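Local atomic coordinates of Two-component system response regulator/GGDEF domain protein (Aeromonas salmonicida, PDB entry 3LUF), a protein that probably makes cyclic di-GMP from two GTP through a GGDEF domain, this fragment being its two N-terminal receiver domains, each with a bound magnesium ion. Residues H152-S155 against E159-A162; V127-D132 against R139-L144; I21-Q26 against S108-V113. All blocks are in the same frame, centred on the assembly; numbering follows the deposited sequence. Where two conformers were deposited one is given.

Contact 1 of 3, residues H152-S155 against E159-A162; sequences HEAS and EALA. Unlike the reference sequence in segment 159-162: Ala162 (reference Thr).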
loop_
_atom_site.group_PDB
_atom_site.type_symbol
_atom_site.label_atom_id
_atom_site.label_comp_id
_atom_site.label_asym_id
_atom_site.label_seq_id
_atom_site.Cartn_x
_atom_site.Cartn_y
_atom_site.Cartn_z
ATOM N N HIS B 152 14.174 15.105 3.928
ATOM C CA HIS B 152 14.025 16.462 4.396
ATOM C C HIS B 152 13.041 16.455 5.564
ATOM O O HIS B 152 12.188 15.599 5.659
ATOM C CB HIS B 152 13.417 17.328 3.295
ATOM C CG HIS B 152 14.239 17.406 2.047
ATOM N ND1 HIS B 152 15.057 18.482 1.767
ATOM C CD2 HIS B 152 14.334 16.572 0.990
ATOM C CE1 HIS B 152 15.641 18.291 0.600
ATOM N NE2 HIS B 152 15.228 17.134 0.107
ATOM N N GLU B 153 13.135 17.442 6.447
ATOM C CA GLU B 153 12.201 17.515 7.569
ATOM C C GLU B 153 11.500 18.875 7.685
ATOM O O GLU B 153 12.046 19.925 7.282
ATOM C CB GLU B 153 12.879 17.133 8.912
ATOM C CG GLU B 153 13.943 18.135 9.365
ATOM C CD GLU B 153 14.428 17.950 10.818
ATOM O OE1 GLU B 153 13.605 17.749 11.757
ATOM O OE2 GLU B 153 15.662 18.037 10.999
ATOM N N ALA B 154 10.308 18.829 8.235
ATOM C CA ALA B 154 9.485 20.006 8.474
ATOM C C ALA B 154 8.674 19.828 9.747
ATOM O O ALA B 154 8.015 18.798 9.979
ATOM C CB ALA B 154 8.553 20.284 7.258
ATOM N N SER B 155 8.684 20.864 10.575
ATOM C CA SER B 155 8.029 20.776 11.884
ATOM C C SER B 155 6.592 21.277 11.876
ATOM O O SER B 155 5.884 21.182 12.874
ATOM C CB SER B 155 8.849 21.525 12.953
ATOM O OG SER B 155 10.232 21.278 12.795
ATOM N N GLU B 159 6.457 25.298 7.244
ATOM C CA GLU B 159 7.794 24.874 6.860
ATOM C C GLU B 159 7.777 23.850 5.715
ATOM O O GLU B 159 8.617 23.929 4.835
ATOM C CB GLU B 159 8.568 24.312 8.063
ATOM C CG GLU B 159 9.970 23.851 7.697
ATOM C CD GLU B 159 10.860 23.576 8.902
ATOM O OE1 GLU B 159 10.356 23.080 9.943
ATOM O OE2 GLU B 159 12.075 23.861 8.781
ATOM N N ALA B 160 6.822 22.917 5.737
ATOM C CA ALA B 160 6.685 21.898 4.678
ATOM C C ALA B 160 6.545 22.566 3.331
ATOM O O ALA B 160 7.199 22.187 2.392
ATOM C CB ALA B 160 5.491 20.951 4.963
ATOM N N LEU B 161 5.667 23.567 3.235
ATOM C CA LEU B 161 5.455 24.264 1.975
ATOM C C LEU B 161 6.714 24.952 1.505
ATOM O O LEU B 161 7.059 24.856 0.339
ATOM C CB LEU B 161 4.329 25.280 2.103
ATOM C CG LEU B 161 2.942 24.678 2.371
ATOM C CD1 LEU B 161 2.014 25.648 3.084
ATOM C CD2 LEU B 161 2.244 24.082 1.068
ATOM N N ALA B 162 7.405 25.619 2.437
ATOM C CA ALA B 162 8.653 26.318 2.122
ATOM C C ALA B 162 9.710 25.362 1.590
ATOM O O ALA B 162 10.385 25.654 0.612
ATOM C CB ALA B 162 9.169 27.058 3.388
#

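Contact 2 of 3, residues V127-D132 against R139-L144; sequences VLVVDD and RTMAQL. With MG (magnesium ion), chain F.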
loop_
_atom_site.group_PDB
_atom_site.type_symbol
_atom_site.label_atom_id
_atom_site.label_comp_id
_atom_site.label_asym_id
_atom_site.label_seq_id
_atom_site.Cartn_x
_atom_site.Cartn_y
_atom_site.Cartn_z
ATOM N N VAL B 127 12.503 12.729 -0.127
ATOM C CA VAL B 127 11.224 12.639 0.553
ATOM C C VAL B 127 11.142 13.644 1.689
ATOM O O VAL B 127 12.162 14.152 2.151
ATOM C CB VAL B 127 10.990 11.218 1.083
ATOM C CG1 VAL B 127 11.148 10.207 -0.012
ATOM C CG2 VAL B 127 11.931 10.926 2.322
ATOM N N LEU B 128 9.920 13.936 2.144
ATOM C CA LEU B 128 9.742 14.954 3.181
ATOM C C LEU B 128 8.903 14.398 4.312
ATOM O O LEU B 128 7.841 13.804 4.070
ATOM C CB LEU B 128 9.051 16.193 2.588
ATOM C CG LEU B 128 8.588 17.325 3.528
ATOM C CD1 LEU B 128 9.744 17.902 4.377
ATOM C CD2 LEU B 128 7.835 18.438 2.763
ATOM N N VAL B 129 9.381 14.548 5.553
ATOM C CA VAL B 129 8.603 14.159 6.734
ATOM C C VAL B 129 8.092 15.435 7.415
ATOM O O VAL B 129 8.892 16.318 7.704
ATOM C CB VAL B 129 9.461 13.353 7.778
ATOM C CG1 VAL B 129 8.604 12.989 8.999
ATOM C CG2 VAL B 129 10.047 12.101 7.135
ATOM N N VAL B 130 6.772 15.524 7.598
ATOM C CA VAL B 130 6.095 16.665 8.262
ATOM C C VAL B 130 5.439 16.165 9.542
ATOM O O VAL B 130 4.507 15.341 9.530
ATOM C CB VAL B 130 5.022 17.309 7.378
ATOM C CG1 VAL B 130 4.553 18.624 7.985
ATOM C CG2 VAL B 130 5.571 17.551 5.983
ATOM N N ASP B 131 5.911 16.691 10.663
ATOM C CA ASP B 131 5.529 16.186 11.972
ATOM C C ASP B 131 5.960 17.232 12.968
ATOM O O ASP B 131 7.097 17.668 12.932
ATOM C CB ASP B 131 6.313 14.894 12.273
ATOM C CG ASP B 131 5.844 14.187 13.539
ATOM O OD1 ASP B 131 5.238 14.833 14.426
ATOM O OD2 ASP B 131 6.074 12.966 13.648
ATOM N N ASP B 132 5.044 17.639 13.832
ATOM C CA ASP B 132 5.342 18.731 14.781
ATOM C C ASP B 132 6.067 18.283 16.054
ATOM O O ASP B 132 6.535 19.120 16.834
ATOM C CB ASP B 132 4.080 19.507 15.131
ATOM C CG ASP B 132 3.043 18.650 15.792
ATOM O OD1 ASP B 132 2.733 17.550 15.284
ATOM O OD2 ASP B 132 2.515 19.084 16.829
ATOM N N ARG B 139 12.485 10.068 14.578
ATOM C CA ARG B 139 12.414 8.622 14.485
ATOM C C ARG B 139 12.062 8.220 13.052
ATOM O O ARG B 139 12.672 7.316 12.485
ATOM C CB ARG B 139 11.376 8.057 15.459
ATOM C CG ARG B 139 11.184 6.559 15.308
ATOM C CD ARG B 139 10.326 5.950 16.399
ATOM N NE ARG B 139 8.929 6.364 16.300
ATOM C CZ ARG B 139 8.304 7.135 17.195
ATOM N NH1 ARG B 139 8.946 7.591 18.273
ATOM N NH2 ARG B 139 7.026 7.445 17.018
ATOM N N THR B 140 11.089 8.920 12.467
ATOM C CA THR B 140 10.634 8.578 11.131
ATOM C C THR B 140 11.739 8.882 10.129
ATOM O O THR B 140 11.977 8.094 9.210
ATOM C CB THR B 140 9.348 9.363 10.781
ATOM O OG1 THR B 140 8.331 8.995 11.707
ATOM C CG2 THR B 140 8.860 9.025 9.405
HETATM N N MSE B 141 12.386 10.034 10.305
HETATM C CA MSE B 141 13.537 10.434 9.491
HETATM C C MSE B 141 14.654 9.412 9.560
HETATM O O MSE B 141 15.196 9.026 8.537
HETATM C CB MSE B 141 14.053 11.814 9.884
HETATM C CG MSE B 141 13.162 12.926 9.362
HETATM SE SE MSE B 141 13.919 14.539 10.117
HETATM C CE MSE B 141 15.587 14.428 9.134
ATOM N N ALA B 142 14.954 8.932 10.766
ATOM C CA ALA B 142 16.015 7.927 10.909
ATOM C C ALA B 142 15.666 6.624 10.179
ATOM O O ALA B 142 16.536 6.028 9.515
ATOM C CB ALA B 142 16.325 7.661 12.390
ATOM N N GLN B 143 14.399 6.214 10.276
ATOM C CA GLN B 143 13.910 5.002 9.613
ATOM C C GLN B 143 14.044 5.185 8.091
ATOM O O GLN B 143 14.501 4.306 7.401
ATOM C CB GLN B 143 12.463 4.701 10.024
ATOM C CG GLN B 143 12.305 4.120 11.458
ATOM C CD GLN B 143 10.864 4.136 12.017
ATOM O OE1 GLN B 143 9.997 4.899 11.576
ATOM N NE2 GLN B 143 10.632 3.322 13.041
ATOM N N LEU B 144 13.644 6.344 7.566
ATOM C CA LEU B 144 13.762 6.572 6.126
ATOM C C LEU B 144 15.206 6.681 5.638
ATOM O O LEU B 144 15.525 6.282 4.516
ATOM C CB LEU B 144 12.954 7.818 5.715
ATOM C CG LEU B 144 11.456 7.761 6.023
ATOM C CD1 LEU B 144 10.818 9.126 5.849
ATOM C CD2 LEU B 144 10.723 6.772 5.126
HETATM MG MG MG F . 1.512 16.050 15.629
HETATM O O HOH W 1 3.214 14.921 16.169
HETATM O O HOH W 2 1.204 16.533 17.676
HETATM O O HOH W 3 0.402 14.262 15.829
#

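Contact 3 of 3, residues I21-Q26 against S108-V113; sequences IQAIAQ and SLQYAV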
loop_
_atom_site.group_PDB
_atom_site.type_symbol
_atom_site.label_atom_id
_atom_site.label_comp_id
_atom_site.label_asym_id
_atom_site.label_seq_id
_atom_site.Cartn_x
_atom_site.Cartn_y
_atom_site.Cartn_z
ATOM N N ILE B 21 22.896 -14.564 -5.908
ATOM C CA ILE B 21 23.578 -14.025 -7.098
ATOM C C ILE B 21 22.659 -14.096 -8.303
ATOM O O ILE B 21 22.438 -13.085 -8.957
ATOM C CB ILE B 21 24.891 -14.745 -7.396
ATOM C CG1 ILE B 21 25.910 -14.454 -6.276
ATOM C CG2 ILE B 21 25.412 -14.343 -8.794
ATOM C CD1 ILE B 21 27.121 -15.411 -6.290
ATOM N N GLN B 22 22.097 -15.276 -8.568
ATOM C CA GLN B 22 21.238 -15.485 -9.740
ATOM C C GLN B 22 20.032 -14.541 -9.745
ATOM O O GLN B 22 19.732 -13.912 -10.760
ATOM C CB GLN B 22 20.769 -16.938 -9.789
ATOM C CG GLN B 22 19.877 -17.319 -10.982
ATOM C CD GLN B 22 19.404 -18.764 -10.868
ATOM O OE1 GLN B 22 19.229 -19.275 -9.755
ATOM N NE2 GLN B 22 19.205 -19.436 -12.007
ATOM N N ALA B 23 19.357 -14.438 -8.603
ATOM C CA ALA B 23 18.159 -13.608 -8.493
ATOM C C ALA B 23 18.484 -12.113 -8.593
ATOM O O ALA B 23 17.790 -11.367 -9.304
ATOM C CB ALA B 23 17.409 -13.905 -7.234
ATOM N N ILE B 24 19.539 -11.672 -7.905
ATOM C CA ILE B 24 19.869 -10.247 -7.900
ATOM C C ILE B 24 20.392 -9.815 -9.300
ATOM O O ILE B 24 20.044 -8.718 -9.806
ATOM C CB ILE B 24 20.849 -9.928 -6.752
ATOM C CG1 ILE B 24 20.127 -10.090 -5.421
ATOM C CG2 ILE B 24 21.391 -8.497 -6.878
ATOM C CD1 ILE B 24 21.055 -10.105 -4.204
ATOM N N ALA B 25 21.155 -10.704 -9.939
ATOM C CA ALA B 25 21.697 -10.461 -11.270
ATOM C C ALA B 25 20.575 -10.380 -12.305
ATOM O O ALA B 25 20.672 -9.602 -13.256
ATOM C CB ALA B 25 22.690 -11.560 -11.676
ATOM N N GLN B 26 19.524 -11.176 -12.118
ATOM C CA GLN B 26 18.488 -11.255 -13.137
ATOM C C GLN B 26 17.446 -10.165 -12.956
ATOM O O GLN B 26 16.906 -9.660 -13.930
ATOM C CB GLN B 26 17.878 -12.650 -13.136
ATOM C CG GLN B 26 16.626 -12.851 -13.970
ATOM C CD GLN B 26 15.998 -14.171 -13.583
ATOM O OE1 GLN B 26 16.455 -15.225 -14.010
ATOM N NE2 GLN B 26 14.997 -14.125 -12.727
ATOM N N SER B 108 11.647 -16.878 0.635
ATOM C CA SER B 108 11.955 -15.846 1.618
ATOM C C SER B 108 13.176 -15.020 1.152
ATOM O O SER B 108 13.227 -13.810 1.358
ATOM C CB SER B 108 12.080 -16.411 3.027
ATOM O OG SER B 108 13.260 -17.155 3.197
ATOM N N LEU B 109 14.131 -15.673 0.501
ATOM C CA LEU B 109 15.291 -14.954 -0.074
ATOM C C LEU B 109 14.885 -13.909 -1.065
ATOM O O LEU B 109 15.560 -12.898 -1.212
ATOM C CB LEU B 109 16.245 -15.933 -0.785
ATOM C CG LEU B 109 17.215 -16.690 0.057
ATOM C CD1 LEU B 109 17.990 -17.615 -0.946
ATOM C CD2 LEU B 109 18.174 -15.763 0.891
ATOM N N GLN B 110 13.774 -14.145 -1.761
ATOM C CA GLN B 110 13.293 -13.206 -2.739
ATOM C C GLN B 110 13.098 -11.809 -2.127
ATOM O O GLN B 110 13.246 -10.817 -2.819
ATOM C CB GLN B 110 11.992 -13.718 -3.371
ATOM C CG GLN B 110 11.525 -12.939 -4.558
ATOM C CD GLN B 110 12.503 -12.964 -5.718
ATOM O OE1 GLN B 110 13.319 -13.885 -5.863
ATOM N NE2 GLN B 110 12.422 -11.958 -6.550
ATOM N N TYR B 111 12.765 -11.732 -0.837
ATOM C CA TYR B 111 12.662 -10.430 -0.161
ATOM C C TYR B 111 13.935 -9.561 -0.364
ATOM O O TYR B 111 13.853 -8.338 -0.567
ATOM C CB TYR B 111 12.368 -10.610 1.337
ATOM C CG TYR B 111 12.225 -9.329 2.115
ATOM C CD1 TYR B 111 10.986 -8.662 2.201
ATOM C CD2 TYR B 111 13.318 -8.774 2.772
ATOM C CE1 TYR B 111 10.862 -7.447 2.940
ATOM C CE2 TYR B 111 13.205 -7.597 3.490
ATOM C CZ TYR B 111 11.990 -6.937 3.565
ATOM O OH TYR B 111 11.939 -5.782 4.295
ATOM N N ALA B 112 15.094 -10.197 -0.292
ATOM C CA ALA B 112 16.373 -9.470 -0.418
ATOM C C ALA B 112 16.492 -8.792 -1.805
ATOM O O ALA B 112 17.065 -7.698 -1.960
ATOM C CB ALA B 112 17.524 -10.450 -0.160
ATOM N N VAL B 113 15.907 -9.422 -2.815
ATOM C CA VAL B 113 16.011 -8.935 -4.193
ATOM C C VAL B 113 15.245 -7.621 -4.372
ATOM O O VAL B 113 15.789 -6.609 -4.840
ATOM C CB VAL B 113 15.499 -10.001 -5.213
ATOM C CG1 VAL B 113 15.627 -9.482 -6.630
ATOM C CG2 VAL B 113 16.257 -11.315 -5.054
#

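Contact 1 of 3, residues H152-S155 against E159-A162
Glu159 folds back from the first turn of helix 157-166 onto Ser155, just past the end of edge strand 150-154, in the CheY-like (βα)5 fold of the second receiver domain. The polar part of the contact is a bond to the backbone: Ser155 N donates to Glu159 OE1 at 2.8 Å, nearly straight with an N-H...O angle of 166°. The amide arrives on the anti side of the carboxylate and 32° out of its plane. CG set anti to the backbone N of Glu159 (chi1 180°) and an extended chain beyond it carry OE1 back over the strand end. Ser155 OG adds at most a weak and doubtful bond to this oxygen, since the serine has two deposited conformers.

The apolar part centres on Ala154, whose CB points at the helix. Glu159 CG lies 3.9 Å from Ala154 CB on the way to the hydrogen bond. Ala160 is buried here and also touches Leu128 and Val130 of the neighbouring strand. Its CB meets Ala154 CB at 3.9 Å. With only alanines facing each other at this point, the backbones come close, and Ala154 CB is 3.5 Å from Ala160 N.

Contact 2 of 3, residues V127-D132 against R139-L144
Two torsions bring Val129 and Leu144 together: Val129 sets CG1 anti to its amide nitrogen (chi1 179°), which turns CG2 toward the helix, while Leu144 swings CG anti to its carbonyl carbon (chi1 -59°) and lowers CD1 onto the strand. They belong to the first β-α-β unit of the second receiver domain, in which helix 134-145 runs back over strand 126-130 on its way to strand 150-154. The axes of the strand and helix segments approach to 9.2 Å at 161°, close to antiparallel, as this return path requires.

The interface is buried and wholly apolar. Val129 CG2 meets Leu144 CD1 at 3.3 Å, tighter than an ordinary methyl contact and the closest carbon pair across these two segments. The same CG2 lies 3.9 Å from CG of Met141, a selenomethionine that touches the valine through its chain rather than its selenium. On the other branch, Val129 CG1 stands 4.0 Å from Thr140 CG2; the threonine directs its methyl at the strand while OG1 bonds to Ser136 O one turn back. Val127 CG2 extends the row with a looser 4.1 Å approach to Leu144 CD1, whose residue also packs against Leu235 and Val239 of helix 232-248.

Where the strand ends, the chain enters the acidic metal site. Asp131 OD2 is bonded to Ser136 OG, and its OD1 accepts a hydrogen bond from a magnesium-bound water at 2.7 Å, a second-shell role. Asp176 OD2, Tyr178 O and three waters share the metal with Asp132. Of the Asp132 carboxylate, OD1 binds magnesium directly at 2.0 Å, whereas OD2 accepts from another coordinating water at 3.0 Å.

Contact 3 of 3, residues I21-Q26 against S108-V113
Val113 reaches from helix 106-122 toward Ala23 and Ile24 of helix 14-27, and its two branches divide the work. CB already points at the opposite helix, 4.8 Å from Ala23 CB, too far for close contact by itself. From there CG1 runs anti to the backbone N (chi1 -179°) and passes alongside the backbone, 3.9 Å from Ala23 O. CG2, beside the valine N, makes the closer approach: it sits 3.6 Å from Ala23 CB on one hand and 4.1 Å from Ile24 CG1 on the other. The Ile24 and Val113 side chains lie alongside one another, pointing opposite ways.

These are the first and last helices of the first receiver domain, which in the CheY-like fold lie on the same face of the parallel sheet. Their segments cross at -38° with axes 9.5 Å apart, and the nearest backbone pair, Ile24 CA to Val113 CA, is 5.5 Å apart. The small Ala23 beside this pair is consistent with so close an approach. Ile24 also touches Ile32 of strand 31-35, while Leu109 continues the packing along helix 14-27 against Ile16, Met19 and Leu20.

Gln110 borders the contact from the partly exposed side. Its CB leads away from helix 14-27, but the chain bends at chi2 (62°) and brings the amide back. That group is held at both ends, OE1 by Arg106 NH1 and NE2 by Gln27 OE1, and Lys197 of the second subunit packs on Gln110. Across the contact, Gln110 OE1 stands a loose 4.3 Å from Ala23 CB.

In the fold
Contacts 1 and 2 adjoin in the second receiver domain, their centres 10 Å apart, and share the sheet: His152 N lies 2.8 Å from Val127 O and Ala154 N 2.9 Å from Val129 O, probable hydrogen bonds between neighbouring strands. Both end near one magnesium site. Contact 2 supplies the ligand Asp132; in contact 1 the side chain of Ser155 is about 6 Å from that of Asp132 and about 10 Å from the ion. Asp176, another ligand, is the predicted phosphorylation site. Contact 3 belongs to the first receiver domain, its centre 37 Å from that of contact 1 and 29 Å from that of contact 2, although its helix 106-122 leads directly into strand 126-130.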